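Side-chain contacts in hypothetical protein yppE (Bacillus subtilis, PDB 2IM8), which is of unknown function but folds as a single-chain bundle of four long helices and belongs to a bacterial family not yet characterised: residues 8-13 with 108-113; 14-19 with 80-85; 57-62 with 73-78. One frame throughout, in Å; residues are numbered along the deposited sequence.

Interaction 1 (8-13 with 108-113); sequences EMTEQM and YTLHAV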
ATOM      1  N   GLU A   8      11.239   0.047  -5.253  1.00 17.04           N
ATOM      2  CA  GLU A   8      11.410  -0.880  -4.137  1.00 17.85           C
ATOM      3  C   GLU A   8      10.303  -0.652  -3.123  1.00 16.61           C
ATOM      4  O   GLU A   8       9.708  -1.604  -2.622  1.00 17.02           O
ATOM      5  CB  GLU A   8      12.765  -0.678  -3.458  1.00 35.79           C
ATOM      6  CG  GLU A   8      13.953  -0.932  -4.359  1.00 42.99           C
ATOM      7  CD  GLU A   8      15.269  -0.869  -3.607  1.00 46.92           C
ATOM      8  OE1 GLU A   8      15.537   0.172  -2.971  1.00 49.27           O
ATOM      9  OE2 GLU A   8      16.028  -1.865  -3.650  1.00 50.01           O
HETATM   10  N   MSE A   9      10.027   0.614  -2.821  1.00 14.46           N
HETATM   11  CA  MSE A   9       8.976   0.931  -1.861  1.00 15.68           C
HETATM   12  C   MSE A   9       7.628   0.453  -2.384  1.00 14.60           C
HETATM   13  O   MSE A   9       6.776   0.017  -1.620  1.00 12.35           O
HETATM   14  CB  MSE A   9       8.935   2.435  -1.592  1.00 21.73           C
HETATM   15  CG  MSE A   9      10.114   2.937  -0.789  1.00 25.85           C
HETATM   16 SE   MSE A   9       9.901   4.804  -0.410  1.00 36.20          SE
HETATM   17  CE  MSE A   9      11.387   5.024   0.815  1.00 33.03           C
ATOM     18  N   THR A  10       7.440   0.543  -3.694  1.00 11.17           N
ATOM     19  CA  THR A  10       6.196   0.096  -4.306  1.00 12.20           C
ATOM     20  C   THR A  10       6.034  -1.419  -4.121  1.00 12.23           C
ATOM     21  O   THR A  10       4.961  -1.896  -3.750  1.00 11.63           O
ATOM     22  CB  THR A  10       6.181   0.411  -5.810  1.00 11.16           C
ATOM     23  OG1 THR A  10       6.301   1.823  -5.997  1.00 11.32           O
ATOM     24  CG2 THR A  10       4.877  -0.078  -6.453  1.00 14.99           C
ATOM     25  N   GLU A  11       7.100  -2.175  -4.383  1.00 13.75           N
ATOM     26  CA  GLU A  11       7.031  -3.625  -4.251  1.00 13.96           C
ATOM     27  C   GLU A  11       6.866  -4.037  -2.796  1.00 13.91           C
ATOM     28  O   GLU A  11       6.215  -5.039  -2.502  1.00 12.64           O
ATOM     29  CB  GLU A  11       8.271  -4.284  -4.867  1.00 20.04           C
ATOM     30  CG  GLU A  11       8.307  -4.212  -6.402  1.00 21.29           C
ATOM     31  CD  GLU A  11       7.503  -5.317  -7.107  1.00 25.69           C
ATOM     32  OE1 GLU A  11       6.490  -5.802  -6.556  1.00 24.44           O
ATOM     33  OE2 GLU A  11       7.889  -5.697  -8.238  1.00 28.34           O
ATOM     34  N   GLN A  12       7.445  -3.251  -1.892  1.00 11.25           N
ATOM     35  CA  GLN A  12       7.345  -3.517  -0.457  1.00 11.78           C
ATOM     36  C   GLN A  12       5.881  -3.370  -0.030  1.00  8.81           C
ATOM     37  O   GLN A  12       5.351  -4.217   0.683  1.00 11.12           O
ATOM     38  CB  GLN A  12       8.214  -2.522   0.324  1.00 16.71           C
ATOM     39  CG  GLN A  12       8.669  -3.012   1.685  1.00 23.99           C
ATOM     40  CD  GLN A  12       9.647  -2.063   2.358  1.00 25.72           C
ATOM     41  OE1 GLN A  12      10.609  -1.586   1.738  1.00 28.81           O
ATOM     42  NE2 GLN A  12       9.418  -1.797   3.637  1.00 27.90           N
HETATM   43  N   MSE A  13       5.229  -2.297  -0.468  1.00 11.38           N
HETATM   44  CA  MSE A  13       3.824  -2.075  -0.125  1.00 11.13           C
HETATM   45  C   MSE A  13       2.921  -3.151  -0.726  1.00  9.19           C
HETATM   46  O   MSE A  13       1.947  -3.577  -0.107  1.00  8.03           O
HETATM   47  CB  MSE A  13       3.370  -0.692  -0.592  1.00 15.86           C
HETATM   48  CG  MSE A  13       3.964   0.440   0.245  1.00 18.99           C
HETATM   49 SE   MSE A  13       3.556   2.202  -0.440  1.00 24.74          SE
HETATM   50  CE  MSE A  13       1.685   2.277   0.024  1.00 14.66           C
ATOM     51  N   TYR A 108      -3.981  -1.759  -7.257  1.00  8.87           N
ATOM     52  CA  TYR A 108      -4.007  -1.210  -8.614  1.00 13.78           C
ATOM     53  C   TYR A 108      -3.164   0.046  -8.737  1.00 10.92           C
ATOM     54  O   TYR A 108      -2.390   0.195  -9.684  1.00 14.61           O
ATOM     55  CB  TYR A 108      -5.432  -0.900  -9.086  1.00 12.90           C
ATOM     56  CG  TYR A 108      -5.406  -0.165 -10.407  1.00 14.85           C
ATOM     57  CD1 TYR A 108      -4.933  -0.790 -11.557  1.00 12.86           C
ATOM     58  CD2 TYR A 108      -5.734   1.186 -10.485  1.00 14.85           C
ATOM     59  CE1 TYR A 108      -4.772  -0.096 -12.747  1.00 14.71           C
ATOM     60  CE2 TYR A 108      -5.581   1.899 -11.676  1.00 12.40           C
ATOM     61  CZ  TYR A 108      -5.094   1.251 -12.800  1.00 15.65           C
ATOM     62  OH  TYR A 108      -4.881   1.949 -13.967  1.00 15.44           O
ATOM     63  N   THR A 109      -3.312   0.969  -7.794  1.00 11.82           N
ATOM     64  CA  THR A 109      -2.518   2.184  -7.868  1.00 10.78           C
ATOM     65  C   THR A 109      -1.037   1.832  -7.775  1.00 10.69           C
ATOM     66  O   THR A 109      -0.218   2.405  -8.496  1.00  9.31           O
ATOM     67  CB  THR A 109      -2.892   3.183  -6.753  1.00 17.71           C
ATOM     68  OG1 THR A 109      -4.264   3.565  -6.905  1.00 21.45           O
ATOM     69  CG2 THR A 109      -2.001   4.438  -6.829  1.00 19.32           C
ATOM     70  N   LEU A 110      -0.694   0.876  -6.910  1.00 13.86           N
ATOM     71  CA  LEU A 110       0.699   0.464  -6.761  1.00 13.52           C
ATOM     72  C   LEU A 110       1.213  -0.110  -8.084  1.00 15.57           C
ATOM     73  O   LEU A 110       2.311   0.211  -8.533  1.00 15.52           O
ATOM     74  CB  LEU A 110       0.841  -0.574  -5.637  1.00  9.43           C
ATOM     75  CG  LEU A 110       0.621   0.001  -4.227  1.00  9.57           C
ATOM     76  CD1 LEU A 110       0.674  -1.098  -3.169  1.00 11.34           C
ATOM     77  CD2 LEU A 110       1.676   1.076  -3.971  1.00 11.75           C
ATOM     78  N   HIS A 111       0.416  -0.963  -8.709  1.00  9.00           N
ATOM     79  CA  HIS A 111       0.808  -1.541  -9.983  1.00 10.57           C
ATOM     80  C   HIS A 111       0.921  -0.470 -11.057  1.00 11.11           C
ATOM     81  O   HIS A 111       1.798  -0.554 -11.912  1.00 11.93           O
ATOM     82  CB  HIS A 111      -0.186  -2.618 -10.403  1.00 11.60           C
ATOM     83  CG  HIS A 111      -0.063  -3.876  -9.600  1.00 13.76           C
ATOM     84  ND1 HIS A 111      -1.147  -4.648  -9.245  1.00 14.80           N
ATOM     85  CD2 HIS A 111       1.023  -4.485  -9.067  1.00 13.36           C
ATOM     86  CE1 HIS A 111      -0.735  -5.677  -8.525  1.00 13.34           C
ATOM     87  NE2 HIS A 111       0.578  -5.602  -8.403  1.00 13.61           N
ATOM     88  N   ALA A 112       0.044   0.531 -11.011  1.00 13.88           N
ATOM     89  CA  ALA A 112       0.067   1.626 -11.985  1.00 15.61           C
ATOM     90  C   ALA A 112       1.381   2.402 -11.876  1.00 17.39           C
ATOM     91  O   ALA A 112       2.038   2.686 -12.877  1.00 18.72           O
ATOM     92  CB  ALA A 112      -1.107   2.557 -11.745  1.00 20.85           C
ATOM     93  N   VAL A 113       1.759   2.753 -10.653  1.00 16.27           N
ATOM     94  CA  VAL A 113       3.001   3.481 -10.422  1.00 16.89           C
ATOM     95  C   VAL A 113       4.160   2.624 -10.918  1.00 17.69           C
ATOM     96  O   VAL A 113       5.082   3.121 -11.568  1.00 18.00           O
ATOM     97  CB  VAL A 113       3.169   3.818  -8.910  1.00 18.11           C
ATOM     98  CG1 VAL A 113       4.511   4.493  -8.648  1.00 16.07           C
ATOM     99  CG2 VAL A 113       2.047   4.738  -8.474  1.00 15.36           C
TER

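Interaction 2 (14-19 with 80-85); sequences IEVAEK and DNFLEL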
ATOM      1  N   ILE A  14       3.244  -3.599  -1.933  1.00 11.73           N
ATOM      2  CA  ILE A  14       2.446  -4.639  -2.575  1.00 11.17           C
ATOM      3  C   ILE A  14       2.507  -5.894  -1.719  1.00 11.75           C
ATOM      4  O   ILE A  14       1.493  -6.546  -1.465  1.00 11.18           O
ATOM      5  CB  ILE A  14       2.972  -4.953  -3.999  1.00 12.73           C
ATOM      6  CG1 ILE A  14       2.701  -3.760  -4.910  1.00 11.18           C
ATOM      7  CG2 ILE A  14       2.306  -6.232  -4.563  1.00 10.22           C
ATOM      8  CD1 ILE A  14       3.358  -3.880  -6.288  1.00 15.55           C
ATOM      9  N   GLU A  15       3.704  -6.226  -1.259  1.00 10.78           N
ATOM     10  CA  GLU A  15       3.869  -7.406  -0.429  1.00 10.38           C
ATOM     11  C   GLU A  15       3.133  -7.226   0.909  1.00  9.92           C
ATOM     12  O   GLU A  15       2.455  -8.139   1.380  1.00 10.58           O
ATOM     13  CB  GLU A  15       5.362  -7.694  -0.196  1.00 13.18           C
ATOM     14  CG  GLU A  15       5.606  -8.997   0.561  1.00 12.83           C
ATOM     15  CD  GLU A  15       7.088  -9.343   0.754  1.00 20.26           C
ATOM     16  OE1 GLU A  15       7.945  -8.804   0.012  1.00 17.94           O
ATOM     17  OE2 GLU A  15       7.386 -10.178   1.647  1.00 18.12           O
ATOM     18  N   VAL A  16       3.264  -6.052   1.517  1.00 12.09           N
ATOM     19  CA  VAL A  16       2.573  -5.771   2.781  1.00 13.52           C
ATOM     20  C   VAL A  16       1.076  -5.990   2.581  1.00 12.42           C
ATOM     21  O   VAL A  16       0.404  -6.589   3.421  1.00 13.21           O
ATOM     22  CB  VAL A  16       2.789  -4.305   3.229  1.00 10.45           C
ATOM     23  CG1 VAL A  16       1.811  -3.948   4.361  1.00 12.64           C
ATOM     24  CG2 VAL A  16       4.223  -4.109   3.677  1.00 11.04           C
ATOM     25  N   ALA A  17       0.560  -5.497   1.456  1.00  8.35           N
ATOM     26  CA  ALA A  17      -0.858  -5.639   1.137  1.00  9.01           C
ATOM     27  C   ALA A  17      -1.280  -7.093   0.889  1.00 10.38           C
ATOM     28  O   ALA A  17      -2.328  -7.528   1.376  1.00  8.76           O
ATOM     29  CB  ALA A  17      -1.204  -4.783  -0.079  1.00 17.43           C
ATOM     30  N   GLU A  18      -0.482  -7.842   0.130  1.00 11.34           N
ATOM     31  CA  GLU A  18      -0.823  -9.236  -0.156  1.00 12.34           C
ATOM     32  C   GLU A  18      -0.673 -10.110   1.082  1.00 10.86           C
ATOM     33  O   GLU A  18      -1.489 -11.001   1.320  1.00  8.35           O
ATOM     34  CB  GLU A  18       0.024  -9.779  -1.317  1.00 14.46           C
ATOM     35  CG  GLU A  18      -0.203  -8.989  -2.602  1.00 15.83           C
ATOM     36  CD  GLU A  18       0.456  -9.596  -3.822  1.00 16.72           C
ATOM     37  OE1 GLU A  18       1.614 -10.052  -3.722  1.00 18.96           O
ATOM     38  OE2 GLU A  18      -0.184  -9.595  -4.894  1.00 20.22           O
ATOM     39  N   LYS A  19       0.366  -9.862   1.872  1.00 12.80           N
ATOM     40  CA  LYS A  19       0.537 -10.640   3.094  1.00 14.93           C
ATOM     41  C   LYS A  19      -0.580 -10.224   4.049  1.00 13.17           C
ATOM     42  O   LYS A  19      -1.112 -11.042   4.803  1.00 11.93           O
ATOM     43  CB  LYS A  19       1.904 -10.372   3.728  1.00 17.86           C
ATOM     44  CG  LYS A  19       3.061 -11.050   3.002  1.00 23.78           C
ATOM     45  CD  LYS A  19       4.370 -10.834   3.740  1.00 26.22           C
ATOM     46  CE  LYS A  19       4.269 -11.305   5.184  1.00 26.57           C
ATOM     47  NZ  LYS A  19       3.888 -12.754   5.293  1.00 30.67           N
ATOM     48  N   ASP A  80      -4.636   6.407   3.362  1.00 15.05           N
ATOM     49  CA  ASP A  80      -5.716   5.978   4.248  1.00 16.61           C
ATOM     50  C   ASP A  80      -6.181   4.557   4.012  1.00 13.99           C
ATOM     51  O   ASP A  80      -6.435   3.834   4.967  1.00 15.09           O
ATOM     52  CB  ASP A  80      -6.906   6.936   4.164  1.00 19.45           C
ATOM     53  CG  ASP A  80      -6.540   8.347   4.586  1.00 21.87           C
ATOM     54  OD1 ASP A  80      -5.585   8.494   5.379  1.00 19.54           O
ATOM     55  OD2 ASP A  80      -7.210   9.301   4.134  1.00 27.46           O
ATOM     56  N   ASN A  81      -6.284   4.141   2.756  1.00 13.63           N
ATOM     57  CA  ASN A  81      -6.731   2.778   2.482  1.00 13.89           C
ATOM     58  C   ASN A  81      -5.667   1.763   2.906  1.00 11.84           C
ATOM     59  O   ASN A  81      -5.984   0.734   3.503  1.00 12.10           O
ATOM     60  CB  ASN A  81      -7.053   2.596   0.996  1.00 15.59           C
ATOM     61  CG  ASN A  81      -8.382   3.219   0.602  1.00 16.97           C
ATOM     62  OD1 ASN A  81      -9.367   3.140   1.344  1.00 17.52           O
ATOM     63  ND2 ASN A  81      -8.423   3.818  -0.579  1.00 16.90           N
ATOM     64  N   PHE A  82      -4.409   2.061   2.599  1.00  8.16           N
ATOM     65  CA  PHE A  82      -3.304   1.181   2.947  1.00  7.94           C
ATOM     66  C   PHE A  82      -3.210   0.989   4.456  1.00  9.40           C
ATOM     67  O   PHE A  82      -3.046  -0.134   4.935  1.00  9.62           O
ATOM     68  CB  PHE A  82      -1.997   1.758   2.408  1.00  7.07           C
ATOM     69  CG  PHE A  82      -0.787   0.911   2.694  1.00  7.68           C
ATOM     70  CD1 PHE A  82      -0.599  -0.311   2.048  1.00  9.45           C
ATOM     71  CD2 PHE A  82       0.175   1.341   3.601  1.00 11.54           C
ATOM     72  CE1 PHE A  82       0.541  -1.092   2.303  1.00 10.75           C
ATOM     73  CE2 PHE A  82       1.321   0.565   3.862  1.00  9.91           C
ATOM     74  CZ  PHE A  82       1.497  -0.652   3.209  1.00  9.21           C
ATOM     75  N   LEU A  83      -3.308   2.083   5.211  1.00 10.54           N
ATOM     76  CA  LEU A  83      -3.237   1.982   6.668  1.00 12.73           C
ATOM     77  C   LEU A  83      -4.426   1.229   7.247  1.00 11.38           C
ATOM     78  O   LEU A  83      -4.293   0.532   8.255  1.00 12.19           O
ATOM     79  CB  LEU A  83      -3.137   3.369   7.307  1.00 16.18           C
ATOM     80  CG  LEU A  83      -1.738   3.988   7.372  1.00 20.61           C
ATOM     81  CD1 LEU A  83      -1.109   3.996   5.998  1.00 22.38           C
ATOM     82  CD2 LEU A  83      -1.841   5.401   7.924  1.00 20.87           C
ATOM     83  N   GLU A  84      -5.596   1.367   6.634  1.00 10.64           N
ATOM     84  CA  GLU A  84      -6.743   0.623   7.141  1.00  8.87           C
ATOM     85  C   GLU A  84      -6.466  -0.856   6.873  1.00  9.37           C
ATOM     86  O   GLU A  84      -6.672  -1.703   7.745  1.00  7.21           O
ATOM     87  CB  GLU A  84      -8.039   1.049   6.457  1.00 12.62           C
ATOM     88  CG  GLU A  84      -9.209   0.106   6.761  1.00 14.24           C
ATOM     89  CD  GLU A  84     -10.564   0.629   6.320  1.00 16.11           C
ATOM     90  OE1 GLU A  84     -10.633   1.370   5.313  1.00 16.46           O
ATOM     91  OE2 GLU A  84     -11.566   0.272   6.982  1.00 14.55           O
ATOM     92  N   LEU A  85      -5.985  -1.150   5.664  1.00 10.46           N
ATOM     93  CA  LEU A  85      -5.664  -2.519   5.266  1.00 12.17           C
ATOM     94  C   LEU A  85      -4.697  -3.138   6.274  1.00 10.49           C
ATOM     95  O   LEU A  85      -4.893  -4.274   6.710  1.00 11.47           O
ATOM     96  CB  LEU A  85      -5.075  -2.522   3.843  1.00 12.97           C
ATOM     97  CG  LEU A  85      -4.067  -3.553   3.298  1.00 20.64           C
ATOM     98  CD1 LEU A  85      -4.239  -4.933   3.921  1.00 18.33           C
ATOM     99  CD2 LEU A  85      -4.238  -3.611   1.775  1.00 18.54           C
TER

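Interaction 3 (57-62 with 73-78); sequences GALELI and EQIEAV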
ATOM      1  N   GLY A  57       7.474  10.354  -3.177  1.00 22.48           N
ATOM      2  CA  GLY A  57       8.247   9.976  -4.347  1.00 23.01           C
ATOM      3  C   GLY A  57       7.347   9.835  -5.566  1.00 23.36           C
ATOM      4  O   GLY A  57       7.703  10.261  -6.668  1.00 21.96           O
ATOM      5  N   ALA A  58       6.176   9.234  -5.365  1.00 19.99           N
ATOM      6  CA  ALA A  58       5.212   9.046  -6.446  1.00 19.11           C
ATOM      7  C   ALA A  58       4.787  10.406  -6.977  1.00 21.07           C
ATOM      8  O   ALA A  58       4.752  10.622  -8.189  1.00 22.73           O
ATOM      9  CB  ALA A  58       3.979   8.265  -5.944  1.00  9.19           C
ATOM     10  N   LEU A  59       4.462  11.326  -6.073  1.00 16.11           N
ATOM     11  CA  LEU A  59       4.055  12.660  -6.496  1.00 17.37           C
ATOM     12  C   LEU A  59       5.179  13.365  -7.261  1.00 19.13           C
ATOM     13  O   LEU A  59       4.925  14.055  -8.253  1.00 19.12           O
ATOM     14  CB  LEU A  59       3.631  13.490  -5.289  1.00 19.42           C
ATOM     15  CG  LEU A  59       2.322  13.035  -4.639  1.00 17.71           C
ATOM     16  CD1 LEU A  59       2.088  13.842  -3.378  1.00 17.86           C
ATOM     17  CD2 LEU A  59       1.157  13.207  -5.628  1.00 18.35           C
ATOM     18  N   GLU A  60       6.417  13.197  -6.803  1.00 20.05           N
ATOM     19  CA  GLU A  60       7.558  13.805  -7.490  1.00 22.65           C
ATOM     20  C   GLU A  60       7.606  13.248  -8.913  1.00 23.00           C
ATOM     21  O   GLU A  60       7.766  13.990  -9.882  1.00 21.47           O
ATOM     22  CB  GLU A  60       8.873  13.466  -6.775  1.00 39.98           C
ATOM     23  CG  GLU A  60       9.103  14.222  -5.476  1.00 45.98           C
ATOM     24  CD  GLU A  60      10.468  13.939  -4.874  1.00 48.44           C
ATOM     25  OE1 GLU A  60      11.477  14.041  -5.611  1.00 50.37           O
ATOM     26  OE2 GLU A  60      10.532  13.622  -3.666  1.00 49.35           O
ATOM     27  N   LEU A  61       7.449  11.933  -9.018  1.00 21.12           N
ATOM     28  CA  LEU A  61       7.470  11.242 -10.300  1.00 21.83           C
ATOM     29  C   LEU A  61       6.505  11.821 -11.332  1.00 22.68           C
ATOM     30  O   LEU A  61       6.852  11.941 -12.510  1.00 21.37           O
ATOM     31  CB  LEU A  61       7.137   9.759 -10.107  1.00 22.88           C
ATOM     32  CG  LEU A  61       6.979   8.930 -11.389  1.00 24.08           C
ATOM     33  CD1 LEU A  61       8.346   8.670 -11.991  1.00 24.47           C
ATOM     34  CD2 LEU A  61       6.284   7.608 -11.078  1.00 26.68           C
ATOM     35  N   ILE A  62       5.298  12.178 -10.895  1.00 19.51           N
ATOM     36  CA  ILE A  62       4.295  12.708 -11.813  1.00 21.14           C
ATOM     37  C   ILE A  62       4.441  14.187 -12.126  1.00 22.67           C
ATOM     38  O   ILE A  62       3.881  14.669 -13.111  1.00 21.85           O
ATOM     39  CB  ILE A  62       2.859  12.443 -11.298  1.00 30.87           C
ATOM     40  CG1 ILE A  62       2.564  13.301 -10.074  1.00 32.58           C
ATOM     41  CG2 ILE A  62       2.703  10.969 -10.949  1.00 31.55           C
ATOM     42  CD1 ILE A  62       1.126  13.203  -9.600  1.00 34.17           C
ATOM     43  N   GLU A  73      -4.597  12.625  -7.331  1.00 15.36           N
ATOM     44  CA  GLU A  73      -5.666  12.141  -6.460  1.00 15.96           C
ATOM     45  C   GLU A  73      -5.536  10.654  -6.161  1.00 13.60           C
ATOM     46  O   GLU A  73      -5.801  10.199  -5.051  1.00 11.15           O
ATOM     47  CB  GLU A  73      -7.035  12.407  -7.091  1.00 30.99           C
ATOM     48  CG  GLU A  73      -7.322  13.867  -7.350  1.00 36.66           C
ATOM     49  CD  GLU A  73      -6.726  14.371  -8.650  1.00 40.37           C
ATOM     50  OE1 GLU A  73      -5.968  13.620  -9.312  1.00 39.85           O
ATOM     51  OE2 GLU A  73      -7.022  15.528  -9.007  1.00 43.12           O
ATOM     52  N   GLN A  74      -5.133   9.904  -7.175  1.00 16.70           N
ATOM     53  CA  GLN A  74      -4.961   8.465  -7.065  1.00 17.91           C
ATOM     54  C   GLN A  74      -3.857   8.168  -6.046  1.00 15.90           C
ATOM     55  O   GLN A  74      -4.027   7.337  -5.156  1.00 16.15           O
ATOM     56  CB  GLN A  74      -4.605   7.932  -8.450  1.00 23.53           C
ATOM     57  CG  GLN A  74      -4.440   6.450  -8.614  1.00 27.32           C
ATOM     58  CD  GLN A  74      -4.240   6.109 -10.081  1.00 30.41           C
ATOM     59  OE1 GLN A  74      -3.597   6.864 -10.818  1.00 30.82           O
ATOM     60  NE2 GLN A  74      -4.785   4.979 -10.512  1.00 30.42           N
ATOM     61  N   ILE A  75      -2.740   8.873  -6.169  1.00 13.43           N
ATOM     62  CA  ILE A  75      -1.623   8.671  -5.254  1.00 14.54           C
ATOM     63  C   ILE A  75      -2.036   9.015  -3.831  1.00 14.21           C
ATOM     64  O   ILE A  75      -1.818   8.232  -2.909  1.00 15.16           O
ATOM     65  CB  ILE A  75      -0.401   9.532  -5.652  1.00 15.30           C
ATOM     66  CG1 ILE A  75       0.159   9.050  -6.997  1.00 16.16           C
ATOM     67  CG2 ILE A  75       0.684   9.430  -4.579  1.00 13.88           C
ATOM     68  CD1 ILE A  75       0.595   7.592  -6.982  1.00 19.12           C
ATOM     69  N   GLU A  76      -2.651  10.181  -3.664  1.00 14.74           N
ATOM     70  CA  GLU A  76      -3.090  10.644  -2.346  1.00 16.85           C
ATOM     71  C   GLU A  76      -4.062   9.705  -1.618  1.00 16.01           C
ATOM     72  O   GLU A  76      -4.035   9.613  -0.389  1.00 15.58           O
ATOM     73  CB  GLU A  76      -3.712  12.041  -2.475  1.00 20.25           C
ATOM     74  CG  GLU A  76      -2.735  13.101  -2.975  1.00 24.67           C
ATOM     75  CD  GLU A  76      -3.376  14.477  -3.130  1.00 29.26           C
ATOM     76  OE1 GLU A  76      -4.425  14.582  -3.805  1.00 30.67           O
ATOM     77  OE2 GLU A  76      -2.824  15.454  -2.582  1.00 31.49           O
ATOM     78  N   ALA A  77      -4.901   8.995  -2.365  1.00 16.98           N
ATOM     79  CA  ALA A  77      -5.878   8.085  -1.764  1.00 15.81           C
ATOM     80  C   ALA A  77      -5.303   6.805  -1.136  1.00 15.78           C
ATOM     81  O   ALA A  77      -5.942   6.191  -0.276  1.00 16.54           O
ATOM     82  CB  ALA A  77      -6.928   7.708  -2.801  1.00 15.89           C
ATOM     83  N   VAL A  78      -4.113   6.402  -1.573  1.00 14.33           N
ATOM     84  CA  VAL A  78      -3.465   5.183  -1.082  1.00 14.96           C
ATOM     85  C   VAL A  78      -3.255   5.125   0.437  1.00 15.60           C
ATOM     86  O   VAL A  78      -3.599   4.134   1.090  1.00 14.18           O
ATOM     87  CB  VAL A  78      -2.094   4.986  -1.787  1.00 13.02           C
ATOM     88  CG1 VAL A  78      -1.362   3.767  -1.204  1.00 12.55           C
ATOM     89  CG2 VAL A  78      -2.316   4.800  -3.296  1.00 12.58           C
TER

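Interaction 1 (8-13 with 108-113)
L110 and M13, the latter present as selenomethionine, make the apolar part of this contact. The two side chains meet at about a right angle. L110 CD1 sits against M13 CB at 3.8 Å, while the other methyl, CD2, lies 4.2 Å from M13 SE and brushes CE as well, so the two branches of the leucine touch successive parts of one side chain. A bend at the last torsion of M13 (chi3 72°) turns CE back within reach of that second methyl. Cutting L110 back to an alanine would probably open a gap beside M13, leaving its selenium and terminal methyl freer to turn.

This is the seam between the first and last helices of a four-helix bundle. Segments 8-13 and 108-113 run nearly antiparallel, at 155°, with their axes 9.7 Å apart. T10 stands nearest to L110, and the alpha carbons T10 CA and L110 CA are 6.0 Å apart.

Around T10 the contact becomes partly polar, although no hydrogen bond crosses it. The methyl T10 CG2 rests 3.3 Å from the backbone oxygen L110 O, and it also packs on L110 CB. With chi1 at -60°, that methyl lies anti to the backbone N and OG1 lies beside it. The hydroxyl is gripped twice: it gives its proton to L6 O one turn back and accepts from the indole nitrogen W54 NE1 of helix 36-64. V113 CG1 only grazes T10 OG1, at 4.2 Å. W54 also touches M13, L110 and V113, so one tryptophan backs both sides of the seam.

A charged link runs alongside: E11 OE2 forms a salt bridge with K114 NZ, the residue that follows 108-113.

Interaction 2 (14-19 with 80-85)
F82 reaches across from helix 72-91 and lays one corner of its ring against V16. The nearest pair is F82 CZ and V16 CG1, at 3.5 Å. F82 CE1 follows at 3.7 Å from V16 CG1, and V16 CB lies close behind, so the valine covers the far corner of the ring obliquely. The side chains cross at about a right angle. With chi1 at -179°, F82 extends CG opposite its own backbone N, which carries CZ and CE1 over to the other helix. Beyond the pair, N47 of helix 36-64 touches both V16 and F82, and A51 packs on the phenylalanine.

One turn further on, L85 meets A17. L85 CD2 rests 3.7 Å from A17 CB and is also close to A17 CA, while L85 CD1 passes 4.1 Å from the carbonyl oxygen A17 O. The small alanine thus lets the leucine methyls come up to the backbone of helix 3-29. F99 of helix 96-121 also touches L85.

No hydrogen bond crosses this contact, which is carried by apolar side chains. The segments run in broadly the same direction, at 44° with their axes 10.5 Å apart, as the first and third helices do in an up-and-down four-helix bundle.

Interaction 3 (57-62 with 73-78)
I75 lays both ends of its branched side chain over A58: the terminal methyl CD1 comes to 3.6 Å from A58 CB, and the branch methyl CG2 lies 3.8 Å from the same carbon. CG1 is close as well, so one alanine methyl is met by most of the isoleucine. This is the helix-helix packing of an antiparallel helical hairpin, the second and third helices of the four-helix bundle. Helix 36-64 and helix 72-91 are joined by a short loop, and the contact sits near the end of the hairpin where the chain turns.

L59 meets the same methyl CG2, roughly square to A58. L59 and I75 slide past each other in opposite directions, and L59 CD2 lies 4.0 Å from I75 CB. The arrangement depends on the first torsion of I75 (chi1 -66°), which puts CG2 anti to the backbone N and within touching distance of both A58 and L59. CG1 lies beside the backbone N and carries CD1 onto A58.

The contact is wholly apolar and no hydrogen bond crosses it. Of its three residues, A58 and I75 are buried, whereas L59 keeps part of its surface open to solvent. I75 also touches W54, V113 of helix 96-121 and V70 of the connecting loop, so a single side chain joins both helices of the hairpin to the last helix. Close by, Q74 OE1 accepts a hydrogen bond from H71 N where helix 72-91 begins. On the L59 side, the branch methyl I75 CG2 ends 3.9 Å from L59 CD2 and 4.0 Å from L59 CG.

From the N terminus, helix 3-29 supplies the first segment of interaction 1 and, directly after it, that of interaction 2. The chain then turns into helix 36-64, whose far end meets the start of helix 72-91 in interaction 3, closing the shortest loop. Further along helix 72-91, interaction 2 closes a larger loop around it. Helix 96-121 finally returns to helix 3-29 in interaction 1, so the three loops nest and none cross. Interactions 1 and 2 adjoin through I14, which packs on L110 and H111, and interactions 1 and 3 meet where T109 packs on Q74 and V78. Together they tie all four helices of the bundle.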